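Local structure of endoglucanase family 5 (Clostridium acetobutylicum ATCC 824, 6PZ7) at residues W302-G305 with D311-Y314. The protein probably hydrolyses beta-1,4-glucan chains such as cellulose, acting as a broad-specificity endoglucanase of glycoside hydrolase family 5, subfamily 4. Numbering follows the deposited sequence.
Sequences WDNG and DDNY
D312 meets N304 through its backbone: its carbonyl O takes a nearly straight hydrogen bond from N304 ND2 (2.9 Å, 168° at the hydrogen), the oxygen lying close to the plane of the amide. The D312 carboxylate stands almost perpendicular to that amide without bonding to it, and its OD2 pairs instead with K306. Y314 then returns to N304: its backbone N-H is split between N304 OD1 and D312 O, both weak bonds of 3.3 Å, so D312 O accepts from N304 ND2 and Y314 N alike. OD1 also accepts from the backbone N of K306. With CG between its backbone N and carbonyl carbon (chi1 62°), N304 places OD1 near Y314 N and ND2 near D312 O. Further along Y314, CB packs 3.2 Å from W302 O, and the phenol ring receives the pyrrole edge of W302 in an offset edge-to-face pair, planes at 78°, with W302 CD1 3.8 Å from Y314 CD2. Y223 touches both aromatic side chains. The contact thus closes the loop following 298-303, the eighth strand of the TIM barrel, onto that strand's C-terminal end. The ND2 bond to D312 O and the K306 N bond to OD1, with Y314 N a weak addition, should fix the flip of the buried N304 amide.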
loop_
_atom_site.group_PDB
_atom_site.type_symbol
_atom_site.label_atom_id
_atom_site.label_comp_id
_atom_site.label_asym_id
_atom_site.label_seq_id
_atom_site.Cartn_x
_atom_site.Cartn_y
_atom_site.Cartn_z
ATOM N N TRP A 302 0.352 -3.209 7.875
ATOM C CA TRP A 302 0.932 -4.329 7.132
ATOM C C TRP A 302 0.837 -5.629 7.940
ATOM O O TRP A 302 1.475 -5.775 8.970
ATOM C CB TRP A 302 2.396 -4.054 6.787
ATOM C CG TRP A 302 3.014 -5.182 5.991
ATOM C CD1 TRP A 302 3.897 -6.119 6.457
ATOM C CD2 TRP A 302 2.717 -5.530 4.642
ATOM N NE1 TRP A 302 4.170 -7.025 5.465
ATOM C CE2 TRP A 302 3.462 -6.692 4.341
ATOM C CE3 TRP A 302 1.892 -4.989 3.658
ATOM C CZ2 TRP A 302 3.426 -7.301 3.077
ATOM C CZ3 TRP A 302 1.861 -5.594 2.397
ATOM C CH2 TRP A 302 2.634 -6.734 2.130
ATOM N N ASP A 303 0.057 -6.581 7.445
ATOM C CA ASP A 303 -0.149 -7.885 8.067
ATOM C C ASP A 303 0.314 -8.935 7.062
ATOM O O ASP A 303 -0.315 -9.142 6.020
ATOM C CB ASP A 303 -1.606 -8.098 8.494
ATOM C CG ASP A 303 -1.794 -9.366 9.265
ATOM O OD1 ASP A 303 -1.202 -10.383 8.855
ATOM O OD2 ASP A 303 -2.521 -9.348 10.277
ATOM N N ASN A 304 1.388 -9.642 7.366
ATOM C CA ASN A 304 1.925 -10.693 6.493
ATOM C C ASN A 304 1.617 -12.096 6.977
ATOM O O ASN A 304 2.142 -13.066 6.427
ATOM C CB ASN A 304 3.411 -10.479 6.223
ATOM C CG ASN A 304 4.261 -10.542 7.476
ATOM O OD1 ASN A 304 3.766 -10.749 8.592
ATOM N ND2 ASN A 304 5.542 -10.321 7.286
ATOM N N GLY A 305 0.796 -12.240 8.008
ATOM C CA GLY A 305 0.429 -13.565 8.483
ATOM C C GLY A 305 1.449 -14.208 9.392
ATOM O O GLY A 305 1.311 -15.408 9.708
ATOM N N ASP A 311 12.133 -10.982 13.691
ATOM C CA ASP A 311 12.233 -10.395 12.367
ATOM C C ASP A 311 11.024 -10.710 11.500
ATOM O O ASP A 311 10.645 -11.873 11.329
ATOM C CB ASP A 311 13.505 -10.919 11.697
ATOM C CG ASP A 311 13.776 -10.275 10.357
ATOM O OD1 ASP A 311 13.709 -9.048 10.256
ATOM O OD2 ASP A 311 14.058 -11.014 9.389
ATOM N N ASP A 312 10.447 -9.661 10.941
ATOM C CA ASP A 312 9.430 -9.741 9.892
ATOM C C ASP A 312 8.094 -10.288 10.371
ATOM O O ASP A 312 7.259 -10.676 9.535
ATOM C CB ASP A 312 9.947 -10.536 8.668
ATOM C CG ASP A 312 9.172 -10.260 7.406
ATOM O OD1 ASP A 312 8.872 -9.093 7.157
ATOM O OD2 ASP A 312 8.868 -11.219 6.689
ATOM N N ASN A 313 7.824 -10.334 11.670
ATOM C CA ASN A 313 6.549 -10.878 12.156
ATOM C C ASN A 313 5.588 -9.724 12.430
ATOM O O ASN A 313 5.462 -9.240 13.550
ATOM C CB ASN A 313 6.765 -11.712 13.414
ATOM C CG ASN A 313 7.348 -13.084 13.117
ATOM O OD1 ASN A 313 6.618 -14.009 12.769
ATOM N ND2 ASN A 313 8.659 -13.237 13.326
ATOM N N TYR A 314 4.897 -9.275 11.370
ATOM C CA TYR A 314 3.946 -8.172 11.404
ATOM C C TYR A 314 2.493 -8.618 11.551
ATOM O O TYR A 314 1.593 -7.752 11.685
ATOM C CB TYR A 314 4.064 -7.336 10.096
ATOM C CG TYR A 314 5.344 -6.563 9.959
ATOM C CD1 TYR A 314 5.485 -5.342 10.578
ATOM C CD2 TYR A 314 6.385 -7.027 9.168
ATOM C CE1 TYR A 314 6.645 -4.610 10.451
ATOM C CE2 TYR A 314 7.548 -6.278 9.002
ATOM C CZ TYR A 314 7.657 -5.086 9.672
ATOM O OH TYR A 314 8.805 -4.291 9.568
#